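Local coordinates for DUF3822 family protein (Bacteroides thetaiotaomicron VPI-5482, PDB 3HRG), which is of unknown function but adopts the actin-like ATPase fold, so it may bind a nucleotide as relatives with this fold do, at residues F5-Q10 against Y64-R68; K9-L13 against S25-I30; N104-Y109 against I120-S126; S160-Y164 against Y175-R179. One frame throughout, in Å; residues are numbered along the deposited sequence. Where two conformers were deposited one is given.

Along the chain, contacts 1 and 2 both open around the turn that leads into strand 12-17, then contact 3 and contact 4 follow in series. Contacts 1 and 2 touch, their centres about 7 Å apart, and share Lys9 and Gln10; both sit at one end of the five-stranded mixed sheet holding strands 12-17, 22-28 and 68-73. Contact 4 belongs to a second sheet of the same 3-2-1-4-5 strand order, its centre about 32 Å from that of contact 2, and contacts 2 and 4 join the equivalent first hairpins. This pairing of similar sheets fits the duplicated actin-like fold. Contact 3 lies in a separate three-stranded antiparallel sheet, its centre 26 to 28 Å from those of the others.

Contact 1: F5-Q10 against Y64-R68; sequences FTKSKQ and YSYKR. With EDO (1,2-ethanediol), chain C.
Ser8 and Ser65 make the polar link: Ser8 OG donates to Ser65 O over 2.7 Å, from a position tilted 28° from the carbonyl plane. The hydroxyl reaches it because OG sits between the backbone N and the carbonyl carbon (chi1 63°). Beside it, Phe5 CB lies over one face of the Tyr64 ring, 4.1 Å from its centroid, while the two rings themselves meet obliquely. Tyr66 CA points its hydrogen almost straight at Ser8 O (3.3 Å), and Tyr66 CE1 packs on Ser8 CB at 3.8 Å. Lys67 CB rests against Lys9 O at 3.2 Å. The 3-10 turn of residues 5-10 leads into strand 12-17, and residues 64-68 lead into strand 68-73, its parallel neighbour in the mixed sheet; the contact therefore joins the entrances of two adjacent strands. Further out, Tyr66 OH comes to the edge of the Phe5 ring, 4.1 Å from CD1, but is hydrogen-bonded to Phe61 O. A leucine in place of Tyr66 would probably leave Phe61 O without this hydroxyl and open a gap beside the Phe5 edge. The turn is shaped by Ser8 N bonding to Phe5 O at 3.1 Å. On the other strand entrance, a 1,2-ethanediol, probably a crystallisation additive, donates through O2 to Tyr66 O (3.0 Å) and also bonds to Glu137 N.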
loop_
_atom_site.group_PDB
_atom_site.type_symbol
_atom_site.label_atom_id
_atom_site.label_comp_id
_atom_site.label_asym_id
_atom_site.label_seq_id
_atom_site.Cartn_x
_atom_site.Cartn_y
_atom_site.Cartn_z
ATOM N N PHE A 5 20.549 -18.371 1.096
ATOM C CA PHE A 5 19.243 -19.015 0.914
ATOM C C PHE A 5 19.037 -20.313 1.691
ATOM O O PHE A 5 17.872 -20.710 1.919
ATOM C CB PHE A 5 18.902 -19.201 -0.564
ATOM C CG PHE A 5 18.614 -17.923 -1.253
ATOM C CD1 PHE A 5 17.347 -17.333 -1.160
ATOM C CD2 PHE A 5 19.592 -17.270 -1.962
ATOM C CE1 PHE A 5 17.091 -16.117 -1.791
ATOM C CE2 PHE A 5 19.319 -16.077 -2.594
ATOM C CZ PHE A 5 18.066 -15.519 -2.511
ATOM N N THR A 6 20.114 -20.942 2.139
ATOM C CA THR A 6 19.973 -22.152 2.961
ATOM C C THR A 6 19.457 -21.796 4.361
ATOM O O THR A 6 19.049 -22.698 5.078
ATOM C CB THR A 6 21.250 -23.014 3.046
ATOM O OG1 THR A 6 22.269 -22.352 3.805
ATOM C CG2 THR A 6 21.727 -23.327 1.658
ATOM N N LYS A 7 19.452 -20.499 4.726
ATOM C CA LYS A 7 18.904 -20.043 6.010
ATOM C C LYS A 7 17.481 -19.462 5.837
ATOM O O LYS A 7 16.954 -18.827 6.764
ATOM C CB LYS A 7 19.838 -19.010 6.647
ATOM C CG LYS A 7 21.240 -19.551 7.021
ATOM C CD LYS A 7 22.212 -18.437 7.469
ATOM C CE LYS A 7 23.568 -18.987 7.947
ATOM N NZ LYS A 7 23.359 -19.921 9.108
ATOM N N SER A 8 16.855 -19.684 4.672
ATOM C CA SER A 8 15.527 -19.126 4.388
ATOM C C SER A 8 14.454 -19.415 5.445
ATOM O O SER A 8 13.573 -18.557 5.665
ATOM C CB SER A 8 15.008 -19.600 3.024
ATOM O OG SER A 8 14.836 -21.002 3.033
ATOM N N LYS A 9 14.541 -20.572 6.112
ATOM C CA LYS A 9 13.576 -20.943 7.165
ATOM C C LYS A 9 13.579 -20.009 8.374
ATOM O O LYS A 9 12.652 -20.075 9.198
ATOM C CB LYS A 9 13.749 -22.403 7.610
ATOM C CG LYS A 9 13.284 -23.372 6.520
ATOM C CD LYS A 9 13.387 -24.840 6.897
ATOM C CE LYS A 9 14.838 -25.307 6.930
ATOM N NZ LYS A 9 15.440 -25.238 5.558
ATOM N N GLN A 10 14.612 -19.179 8.507
ATOM C CA GLN A 10 14.635 -18.141 9.544
ATOM C C GLN A 10 14.192 -16.755 9.066
ATOM O O GLN A 10 14.068 -15.839 9.875
ATOM C CB GLN A 10 16.049 -18.010 10.099
ATOM C CG GLN A 10 16.409 -19.158 11.013
ATOM C CD GLN A 10 17.786 -19.005 11.577
ATOM O OE1 GLN A 10 18.767 -18.963 10.812
ATOM N NE2 GLN A 10 17.884 -18.936 12.933
ATOM N N TYR A 64 11.612 -21.701 -1.970
ATOM C CA TYR A 64 12.307 -22.013 -0.696
ATOM C C TYR A 64 11.292 -21.851 0.452
ATOM O O TYR A 64 10.259 -21.182 0.290
ATOM C CB TYR A 64 13.527 -21.065 -0.487
ATOM C CG TYR A 64 14.824 -21.433 -1.208
ATOM C CD1 TYR A 64 15.045 -21.107 -2.551
ATOM C CD2 TYR A 64 15.848 -22.131 -0.530
ATOM C CE1 TYR A 64 16.222 -21.506 -3.230
ATOM C CE2 TYR A 64 17.040 -22.510 -1.172
ATOM C CZ TYR A 64 17.221 -22.181 -2.519
ATOM O OH TYR A 64 18.396 -22.561 -3.126
ATOM N N SER A 65 11.558 -22.461 1.603
ATOM C CA SER A 65 10.678 -22.298 2.763
ATOM C C SER A 65 11.146 -21.127 3.607
ATOM O O SER A 65 12.319 -21.036 3.943
ATOM C CB SER A 65 10.652 -23.549 3.618
ATOM O OG SER A 65 10.191 -24.620 2.819
ATOM N N TYR A 66 10.209 -20.241 3.941
ATOM C CA TYR A 66 10.462 -19.058 4.768
ATOM C C TYR A 66 9.772 -19.189 6.109
ATOM O O TYR A 66 8.852 -19.976 6.250
ATOM C CB TYR A 66 10.003 -17.792 4.040
ATOM C CG TYR A 66 10.822 -17.586 2.800
ATOM C CD1 TYR A 66 12.068 -16.964 2.871
ATOM C CD2 TYR A 66 10.408 -18.082 1.563
ATOM C CE1 TYR A 66 12.873 -16.806 1.712
ATOM C CE2 TYR A 66 11.210 -17.948 0.415
ATOM C CZ TYR A 66 12.426 -17.313 0.491
ATOM O OH TYR A 66 13.236 -17.159 -0.630
ATOM N N LYS A 67 10.274 -18.474 7.104
ATOM C CA LYS A 67 9.662 -18.477 8.428
ATOM C C LYS A 67 8.289 -17.817 8.354
ATOM O O LYS A 67 7.346 -18.288 8.986
ATOM C CB LYS A 67 10.491 -17.682 9.445
ATOM C CG LYS A 67 9.950 -17.797 10.876
ATOM C CD LYS A 67 10.794 -16.998 11.827
ATOM C CE LYS A 67 10.280 -17.056 13.272
ATOM N NZ LYS A 67 10.475 -18.415 13.868
ATOM N N ARG A 68 8.204 -16.758 7.556
ATOM C CA ARG A 68 6.982 -15.982 7.403
ATOM C C ARG A 68 6.890 -15.401 6.009
ATOM O O ARG A 68 7.913 -15.066 5.397
ATOM C CB ARG A 68 6.952 -14.848 8.427
ATOM C CG ARG A 68 5.770 -13.898 8.264
ATOM C CD ARG A 68 5.673 -12.871 9.350
ATOM N NE ARG A 68 5.439 -13.463 10.662
ATOM C CZ ARG A 68 5.053 -12.753 11.712
ATOM N NH1 ARG A 68 4.835 -11.453 11.567
ATOM N NH2 ARG A 68 4.858 -13.339 12.885
HETATM C C1 EDO C . 3.614 -19.909 5.398
HETATM O O1 EDO C . 2.907 -20.688 4.418
HETATM C C2 EDO C . 4.921 -19.360 4.880
HETATM O O2 EDO C . 6.019 -20.104 5.426
#

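Contact 2: K9-L13 against S25-I30; sequences KQYTL and SIYNPI
Thr12 and Tyr27 form an antiparallel hydrogen-bonded pair: Thr12 N donates to Tyr27 O at 3.0 Å and Tyr27 N to Thr12 O at 2.9 Å, both nearly straight and in the carbonyl plane. Leu13 and Ile26 follow as a non-hydrogen-bonded pair, with Leu13 CD1 4.0 Å from Ile26 CG1. These pairs belong to the beta hairpin of strands 12-17 and 22-28, the first hairpin of the five-stranded sheet in this actin-like fold. Ile26 CG2 also meets Tyr11 CB. Tyr11 carries the packing. Asn28 CG stands anti to the backbone N (chi1 179°), which lays the amide against the ring: Asn28 CG approaches Tyr11 CE1 obliquely, to 3.2 Å, and ring and amide planes are 39° apart. Asn28 OD1 also receives a weak bond from Ile30 N and another bond from Asn31 N, which help to set the amide's rotation. Water 1, in the plane of the Tyr11 ring, bridges Tyr11 OH (2.8 Å) and Asn28 ND2 (3.2 Å), accepting from the amide. With an alanine in place of Tyr11, the water is likely to lose its hydroxyl partner and the Asn28 amide its cover on one side. Gln10 and Ile30 cross at about a right angle, Gln10 NE2 3.8 Å from Ile30 CD1.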
loop_
_atom_site.group_PDB
_atom_site.type_symbol
_atom_site.label_atom_id
_atom_site.label_comp_id
_atom_site.label_asym_id
_atom_site.label_seq_id
_atom_site.Cartn_x
_atom_site.Cartn_y
_atom_site.Cartn_z
ATOM N N LYS A 9 14.541 -20.572 6.112
ATOM C CA LYS A 9 13.576 -20.943 7.165
ATOM C C LYS A 9 13.579 -20.009 8.374
ATOM O O LYS A 9 12.652 -20.075 9.198
ATOM C CB LYS A 9 13.749 -22.403 7.610
ATOM C CG LYS A 9 13.284 -23.372 6.520
ATOM C CD LYS A 9 13.387 -24.840 6.897
ATOM C CE LYS A 9 14.838 -25.307 6.930
ATOM N NZ LYS A 9 15.440 -25.238 5.558
ATOM N N GLN A 10 14.612 -19.179 8.507
ATOM C CA GLN A 10 14.635 -18.141 9.544
ATOM C C GLN A 10 14.192 -16.755 9.066
ATOM O O GLN A 10 14.068 -15.839 9.875
ATOM C CB GLN A 10 16.049 -18.010 10.099
ATOM C CG GLN A 10 16.409 -19.158 11.013
ATOM C CD GLN A 10 17.786 -19.005 11.577
ATOM O OE1 GLN A 10 18.767 -18.963 10.812
ATOM N NE2 GLN A 10 17.884 -18.936 12.933
ATOM N N TYR A 11 13.955 -16.610 7.762
ATOM C CA TYR A 11 13.711 -15.319 7.157
ATOM C C TYR A 11 12.260 -15.090 6.732
ATOM O O TYR A 11 11.472 -16.031 6.621
ATOM C CB TYR A 11 14.645 -15.086 5.971
ATOM C CG TYR A 11 16.126 -15.290 6.219
ATOM C CD1 TYR A 11 16.702 -15.100 7.476
ATOM C CD2 TYR A 11 16.971 -15.590 5.166
ATOM C CE1 TYR A 11 18.089 -15.278 7.676
ATOM C CE2 TYR A 11 18.366 -15.749 5.347
ATOM C CZ TYR A 11 18.912 -15.585 6.607
ATOM O OH TYR A 11 20.281 -15.764 6.790
ATOM N N THR A 12 11.963 -13.812 6.518
ATOM C CA THR A 12 10.626 -13.367 6.152
ATOM C C THR A 12 10.652 -12.904 4.707
ATOM O O THR A 12 11.482 -12.084 4.344
ATOM C CB THR A 12 10.135 -12.226 7.084
ATOM O OG1 THR A 12 10.017 -12.713 8.416
ATOM C CG2 THR A 12 8.746 -11.670 6.660
ATOM N N LEU A 13 9.760 -13.453 3.894
ATOM C CA LEU A 13 9.596 -13.050 2.505
ATOM C C LEU A 13 8.412 -12.097 2.439
ATOM O O LEU A 13 7.344 -12.443 2.919
ATOM C CB LEU A 13 9.250 -14.251 1.641
ATOM C CG LEU A 13 8.946 -14.038 0.148
ATOM C CD1 LEU A 13 10.182 -13.441 -0.531
ATOM C CD2 LEU A 13 8.494 -15.345 -0.494
ATOM N N SER A 25 11.030 -8.930 -1.139
ATOM C CA SER A 25 12.148 -8.642 -0.257
ATOM C C SER A 25 12.255 -9.738 0.796
ATOM O O SER A 25 11.260 -10.338 1.196
ATOM C CB SER A 25 12.047 -7.289 0.401
ATOM O OG SER A 25 10.921 -7.265 1.241
ATOM N N ILE A 26 13.477 -9.969 1.231
ATOM C CA ILE A 26 13.799 -10.966 2.237
ATOM C C ILE A 26 14.392 -10.206 3.420
ATOM O O ILE A 26 15.310 -9.412 3.245
ATOM C CB ILE A 26 14.748 -12.060 1.648
ATOM C CG1 ILE A 26 13.980 -12.868 0.598
ATOM C CG2 ILE A 26 15.231 -12.975 2.754
ATOM C CD1 ILE A 26 14.729 -14.045 0.009
ATOM N N TYR A 27 13.812 -10.414 4.605
ATOM C CA TYR A 27 14.212 -9.800 5.845
ATOM C C TYR A 27 14.799 -10.870 6.778
ATOM O O TYR A 27 14.181 -11.911 7.000
ATOM C CB TYR A 27 13.028 -9.100 6.521
ATOM C CG TYR A 27 13.292 -8.670 7.950
ATOM C CD1 TYR A 27 14.089 -7.568 8.237
ATOM C CD2 TYR A 27 12.746 -9.372 9.019
ATOM C CE1 TYR A 27 14.335 -7.177 9.544
ATOM C CE2 TYR A 27 12.985 -8.989 10.327
ATOM C CZ TYR A 27 13.783 -7.901 10.581
ATOM O OH TYR A 27 14.024 -7.546 11.872
ATOM N N ASN A 28 15.992 -10.573 7.297
ATOM C CA ASN A 28 16.752 -11.420 8.206
ATOM C C ASN A 28 16.642 -10.811 9.591
ATOM O O ASN A 28 17.236 -9.779 9.823
ATOM C CB ASN A 28 18.224 -11.490 7.753
ATOM C CG ASN A 28 19.098 -12.353 8.665
ATOM O OD1 ASN A 28 18.694 -12.711 9.771
ATOM N ND2 ASN A 28 20.303 -12.667 8.211
ATOM N N PRO A 29 15.871 -11.428 10.511
ATOM C CA PRO A 29 15.787 -10.847 11.874
ATOM C C PRO A 29 16.985 -11.183 12.749
ATOM O O PRO A 29 17.168 -10.541 13.772
ATOM C CB PRO A 29 14.559 -11.534 12.481
ATOM C CG PRO A 29 14.566 -12.892 11.849
ATOM C CD PRO A 29 15.072 -12.664 10.408
ATOM N N ILE A 30 17.776 -12.190 12.362
ATOM C CA ILE A 30 18.931 -12.635 13.152
ATOM C C ILE A 30 20.005 -11.554 13.147
ATOM O O ILE A 30 20.467 -11.147 14.210
ATOM C CB ILE A 30 19.512 -14.009 12.656
ATOM C CG1 ILE A 30 18.442 -15.118 12.661
ATOM C CG2 ILE A 30 20.650 -14.423 13.522
ATOM C CD1 ILE A 30 17.707 -15.332 14.019
HETATM O O HOH W 1 21.307 -15.514 9.391
#

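Contact 3: N104-Y109 against I120-S126; sequences NEIVMY and IFGIDKS
Met108, deposited as selenomethionine, lies across the Phe121 ring: its CB sits over one face, 3.5 Å from Phe121 CZ and offset toward the rim. The ring turns back under its partner because Phe121 CG lies between the backbone N and the carbonyl carbon (chi1 68°). The selenium adds an oblique Met-aromatic contact and touches Ile123 CG2, but Met108 takes two conformations, so this detail is uncertain. On the opposite face Val107 CG1 comes obliquely against Ile120 CG2, tight at 3.4 Å. Beyond it, extended Glu105 lays OE2 3.4 Å from Gly122 CA, where a CB would collide with the carboxylate as placed, held by Arg77 and Tyr96. Four backbone bonds, between Ile106 and Ile123 and between Met108 and Phe121, tie the hairpin of strands 105-112 and 117-124, part of a three-stranded antiparallel sheet. At its end Asn104 O receives Lys125 N (2.9 Å) from above the carbonyl plane, while Asn104 ND2 reaches Ser126 OG at 3.2 Å. The same ND2 bonds Asp124 OD1, though the length makes its detail doubtful. Asp124 is the N-cap of helix 125-134, its OD2 taking Thr127 N, so this first-turn N-H probably helps to stabilise a charged carboxylate.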
loop_
_atom_site.group_PDB
_atom_site.type_symbol
_atom_site.label_atom_id
_atom_site.label_comp_id
_atom_site.label_asym_id
_atom_site.label_seq_id
_atom_site.Cartn_x
_atom_site.Cartn_y
_atom_site.Cartn_z
ATOM N N ASN A 104 -15.135 -12.716 -9.015
ATOM C CA ASN A 104 -13.880 -13.400 -8.702
ATOM C C ASN A 104 -13.057 -12.621 -7.674
ATOM O O ASN A 104 -11.856 -12.423 -7.861
ATOM C CB ASN A 104 -13.063 -13.666 -9.971
ATOM C CG ASN A 104 -11.985 -14.755 -9.756
ATOM O OD1 ASN A 104 -12.323 -15.923 -9.461
ATOM N ND2 ASN A 104 -10.710 -14.395 -9.935
ATOM N N GLU A 105 -13.712 -12.146 -6.607
ATOM C CA GLU A 105 -13.048 -11.370 -5.559
ATOM C C GLU A 105 -13.381 -11.900 -4.173
ATOM O O GLU A 105 -14.509 -12.248 -3.904
ATOM C CB GLU A 105 -13.465 -9.890 -5.636
ATOM C CG GLU A 105 -12.799 -8.970 -4.603
ATOM C CD GLU A 105 -13.120 -7.513 -4.841
ATOM O OE1 GLU A 105 -14.317 -7.132 -4.936
ATOM O OE2 GLU A 105 -12.157 -6.709 -4.935
ATOM N N ILE A 106 -12.373 -11.951 -3.313
ATOM C CA ILE A 106 -12.508 -12.321 -1.910
ATOM C C ILE A 106 -12.296 -11.029 -1.086
ATOM O O ILE A 106 -11.399 -10.235 -1.400
ATOM C CB ILE A 106 -11.475 -13.396 -1.514
ATOM C CG1 ILE A 106 -11.840 -14.730 -2.155
ATOM C CG2 ILE A 106 -11.404 -13.592 -0.012
ATOM C CD1 ILE A 106 -10.814 -15.804 -1.836
ATOM N N VAL A 107 -13.102 -10.822 -0.055
ATOM C CA VAL A 107 -12.956 -9.664 0.829
ATOM C C VAL A 107 -12.265 -10.096 2.132
ATOM O O VAL A 107 -12.707 -11.039 2.784
ATOM C CB VAL A 107 -14.292 -9.017 1.114
ATOM C CG1 VAL A 107 -14.099 -7.847 2.118
ATOM C CG2 VAL A 107 -14.950 -8.530 -0.205
HETATM N N MSE A 108 -11.175 -9.405 2.483
HETATM C CA MSE A 108 -10.390 -9.657 3.682
HETATM C C MSE A 108 -10.304 -8.360 4.464
HETATM O O MSE A 108 -10.762 -7.333 3.986
HETATM C CB MSE A 108 -8.979 -10.044 3.298
HETATM C CG MSE A 108 -8.891 -11.034 2.169
HETATM SE SE MSE A 108 -7.102 -11.685 1.994
HETATM C CE MSE A 108 -7.062 -12.725 3.665
ATOM N N TYR A 109 -9.735 -8.410 5.655
ATOM C CA TYR A 109 -9.538 -7.200 6.426
ATOM C C TYR A 109 -8.340 -7.302 7.377
ATOM O O TYR A 109 -7.996 -8.384 7.824
ATOM C CB TYR A 109 -10.790 -6.817 7.212
ATOM C CG TYR A 109 -11.157 -7.744 8.305
ATOM C CD1 TYR A 109 -10.636 -7.577 9.584
ATOM C CD2 TYR A 109 -12.018 -8.812 8.088
ATOM C CE1 TYR A 109 -10.964 -8.456 10.620
ATOM C CE2 TYR A 109 -12.371 -9.660 9.112
ATOM C CZ TYR A 109 -11.826 -9.479 10.375
ATOM O OH TYR A 109 -12.161 -10.331 11.403
ATOM N N ILE A 120 -10.591 -2.883 5.078
ATOM C CA ILE A 120 -11.305 -3.966 4.411
ATOM C C ILE A 120 -10.836 -3.884 2.962
ATOM O O ILE A 120 -10.827 -2.800 2.394
ATOM C CB ILE A 120 -12.818 -3.822 4.513
ATOM C CG1 ILE A 120 -13.281 -3.627 5.966
ATOM C CG2 ILE A 120 -13.472 -5.043 3.903
ATOM C CD1 ILE A 120 -14.796 -3.176 6.110
ATOM N N PHE A 121 -10.393 -5.008 2.386
ATOM C CA PHE A 121 -9.778 -4.985 1.051
ATOM C C PHE A 121 -10.103 -6.233 0.218
ATOM O O PHE A 121 -10.327 -7.315 0.727
ATOM C CB PHE A 121 -8.246 -4.779 1.169
ATOM C CG PHE A 121 -7.490 -5.936 1.787
ATOM C CD1 PHE A 121 -7.389 -6.073 3.170
ATOM C CD2 PHE A 121 -6.859 -6.887 0.986
ATOM C CE1 PHE A 121 -6.686 -7.138 3.746
ATOM C CE2 PHE A 121 -6.157 -7.950 1.561
ATOM C CZ PHE A 121 -6.065 -8.062 2.947
ATOM N N GLY A 122 -10.118 -6.044 -1.087
ATOM C CA GLY A 122 -10.424 -7.131 -1.991
ATOM C C GLY A 122 -9.157 -7.733 -2.564
ATOM O O GLY A 122 -8.134 -7.054 -2.703
ATOM N N ILE A 123 -9.230 -9.009 -2.885
ATOM C CA ILE A 123 -8.132 -9.686 -3.551
ATOM C C ILE A 123 -8.749 -10.623 -4.588
ATOM O O ILE A 123 -9.795 -11.260 -4.342
ATOM C CB ILE A 123 -7.226 -10.452 -2.555
ATOM C CG1 ILE A 123 -5.999 -11.061 -3.265
ATOM C CG2 ILE A 123 -8.016 -11.561 -1.832
ATOM C CD1 ILE A 123 -5.060 -11.788 -2.288
ATOM N N ASP A 124 -8.146 -10.692 -5.769
ATOM C CA ASP A 124 -8.647 -11.589 -6.799
ATOM C C ASP A 124 -8.636 -13.029 -6.245
ATOM O O ASP A 124 -7.628 -13.464 -5.676
ATOM C CB ASP A 124 -7.781 -11.459 -8.031
ATOM C CG ASP A 124 -8.153 -12.437 -9.085
ATOM O OD1 ASP A 124 -9.284 -12.369 -9.669
ATOM O OD2 ASP A 124 -7.314 -13.304 -9.303
ATOM N N LYS A 125 -9.726 -13.761 -6.411
ATOM C CA LYS A 125 -9.835 -15.115 -5.853
ATOM C C LYS A 125 -8.858 -16.123 -6.456
ATOM O O LYS A 125 -8.349 -16.965 -5.745
ATOM C CB LYS A 125 -11.265 -15.632 -5.970
ATOM C CG LYS A 125 -11.494 -17.007 -5.406
ATOM C CD LYS A 125 -13.013 -17.297 -5.279
ATOM C CE LYS A 125 -13.261 -18.726 -4.776
ATOM N NZ LYS A 125 -14.732 -19.035 -4.597
ATOM N N SER A 126 -8.651 -16.069 -7.767
ATOM C CA SER A 126 -7.687 -16.945 -8.433
ATOM C C SER A 126 -6.281 -16.706 -7.855
ATOM O O SER A 126 -5.514 -17.648 -7.634
ATOM C CB SER A 126 -7.649 -16.666 -9.932
ATOM O OG SER A 126 -8.895 -16.935 -10.522
#

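Contact 4: S160-Y164 against Y175-R179; sequences SKKMY and YCFER
Lys162 and Tyr164 pair with Phe177 and Tyr175 in the hairpin of strands 162-167 and 171-178, the first hairpin of the second five-stranded sheet of the actin-like fold. Four backbone bonds satisfy both N-H and C=O of each residue: Lys162 N to Phe177 O at 2.9 Å, Phe177 N to Lys162 O at 2.8 Å, and the equivalent two between Tyr164 and Tyr175. The Lys162 ammonium turns back on the loop before its strand, donating to Ser160 O at 2.8 Å, from above that carbonyl plane, and to Ser160 OG at 3.1 Å. With the carbonyls of Ser155, Leu157 and Gly158 these form a cluster of acceptors, more than three protons can serve fully at once, that probably keeps this buried lysine charged. Water 2 accepts from Arg179 N (3.1 Å) and probably donates to Ser160 O. Lys161 NZ stays 4.1 Å from Glu178 OE1, beyond a salt bridge, and Tyr175 OH is satisfied by Ser144 OG. On the face with Tyr175, Tyr164 and Phe177 cross with ring planes 71° apart, under helix 144-154, whose Phe151 stacks on Tyr164. On the other, against helix 193-206, selenomethionine Met163 sets CE 3.7 Å from Cys176 SG.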
loop_
_atom_site.group_PDB
_atom_site.type_symbol
_atom_site.label_atom_id
_atom_site.label_comp_id
_atom_site.label_asym_id
_atom_site.label_seq_id
_atom_site.Cartn_x
_atom_site.Cartn_y
_atom_site.Cartn_z
ATOM N N SER A 160 1.227 20.477 12.437
ATOM C CA SER A 160 0.427 20.643 11.244
ATOM C C SER A 160 -0.287 19.340 10.902
ATOM O O SER A 160 0.168 18.258 11.322
ATOM C CB SER A 160 1.371 20.996 10.103
ATOM O OG SER A 160 2.342 19.939 9.920
ATOM N N LYS A 161 -1.413 19.434 10.181
ATOM C CA LYS A 161 -2.101 18.239 9.671
ATOM C C LYS A 161 -1.312 17.831 8.449
ATOM O O LYS A 161 -0.651 18.661 7.798
ATOM C CB LYS A 161 -3.553 18.476 9.289
ATOM C CG LYS A 161 -4.432 18.926 10.433
ATOM C CD LYS A 161 -5.868 19.069 9.988
ATOM C CE LYS A 161 -6.753 19.613 11.091
ATOM N NZ LYS A 161 -8.168 19.661 10.604
ATOM N N LYS A 162 -1.382 16.558 8.100
ATOM C CA LYS A 162 -0.573 16.072 6.997
ATOM C C LYS A 162 -1.347 15.172 6.057
ATOM O O LYS A 162 -2.173 14.365 6.486
ATOM C CB LYS A 162 0.669 15.371 7.560
ATOM C CG LYS A 162 1.623 16.372 8.289
ATOM C CD LYS A 162 2.682 15.704 9.019
ATOM C CE LYS A 162 3.475 16.650 9.889
ATOM N NZ LYS A 162 2.744 17.084 11.113
HETATM N N MSE A 163 -1.090 15.367 4.771
HETATM C CA MSE A 163 -1.661 14.539 3.728
HETATM C C MSE A 163 -0.501 13.788 3.086
HETATM O O MSE A 163 0.448 14.428 2.591
HETATM C CB MSE A 163 -2.353 15.395 2.642
HETATM C CG MSE A 163 -2.886 14.545 1.511
HETATM SE SE MSE A 163 -3.900 15.547 0.174
HETATM C CE MSE A 163 -5.362 16.106 1.251
ATOM N N TYR A 164 -0.560 12.463 3.095
ATOM C CA TYR A 164 0.459 11.597 2.463
ATOM C C TYR A 164 -0.214 10.977 1.253
ATOM O O TYR A 164 -1.259 10.375 1.393
ATOM C CB TYR A 164 0.978 10.503 3.397
ATOM C CG TYR A 164 1.715 11.060 4.575
ATOM C CD1 TYR A 164 3.080 11.313 4.504
ATOM C CD2 TYR A 164 1.053 11.356 5.756
ATOM C CE1 TYR A 164 3.773 11.849 5.578
ATOM C CE2 TYR A 164 1.755 11.895 6.861
ATOM C CZ TYR A 164 3.094 12.153 6.751
ATOM O OH TYR A 164 3.790 12.664 7.820
ATOM N N TYR A 175 -3.811 9.442 2.322
ATOM C CA TYR A 175 -3.858 9.143 3.760
ATOM C C TYR A 175 -3.639 10.452 4.516
ATOM O O TYR A 175 -2.559 11.063 4.428
ATOM C CB TYR A 175 -2.793 8.131 4.145
ATOM C CG TYR A 175 -2.808 6.897 3.271
ATOM C CD1 TYR A 175 -3.710 5.861 3.500
ATOM C CD2 TYR A 175 -1.946 6.791 2.185
ATOM C CE1 TYR A 175 -3.735 4.706 2.677
ATOM C CE2 TYR A 175 -1.931 5.628 1.370
ATOM C CZ TYR A 175 -2.846 4.614 1.614
ATOM O OH TYR A 175 -2.872 3.505 0.799
ATOM N N CYS A 176 -4.643 10.872 5.277
ATOM C CA CYS A 176 -4.583 12.153 5.990
ATOM C C CYS A 176 -4.574 11.977 7.497
ATOM O O CYS A 176 -5.307 11.140 8.022
ATOM C CB CYS A 176 -5.759 13.054 5.579
ATOM S SG CYS A 176 -5.720 13.449 3.847
ATOM N N PHE A 177 -3.789 12.830 8.183
ATOM C CA PHE A 177 -3.606 12.717 9.622
ATOM C C PHE A 177 -3.561 14.002 10.403
ATOM O O PHE A 177 -3.151 15.036 9.890
ATOM C CB PHE A 177 -2.249 12.047 9.922
ATOM C CG PHE A 177 -2.133 10.655 9.425
ATOM C CD1 PHE A 177 -1.709 10.402 8.121
ATOM C CD2 PHE A 177 -2.472 9.585 10.242
ATOM C CE1 PHE A 177 -1.596 9.079 7.679
ATOM C CE2 PHE A 177 -2.351 8.296 9.802
ATOM C CZ PHE A 177 -1.929 8.037 8.535
ATOM N N GLU A 178 -3.928 13.885 11.682
ATOM C CA GLU A 178 -3.818 14.969 12.636
ATOM C C GLU A 178 -3.218 14.317 13.867
ATOM O O GLU A 178 -3.873 13.477 14.480
ATOM C CB GLU A 178 -5.172 15.615 12.970
ATOM C CG GLU A 178 -5.062 16.736 14.015
ATOM C CD GLU A 178 -6.351 17.500 14.216
ATOM O OE1 GLU A 178 -7.421 17.099 13.701
ATOM O OE2 GLU A 178 -6.270 18.537 14.869
ATOM N N ARG A 179 -1.970 14.698 14.178
ATOM C CA ARG A 179 -1.192 14.205 15.327
ATOM C C ARG A 179 -1.350 12.688 15.524
ATOM O O ARG A 179 -1.738 12.200 16.579
ATOM C CB ARG A 179 -1.552 14.994 16.591
ATOM C CG ARG A 179 -0.566 14.834 17.759
ATOM C CD ARG A 179 -0.925 15.775 18.892
ATOM N NE ARG A 179 0.071 15.748 19.953
HETATM O O HOH W 2 -0.315 15.321 11.667
#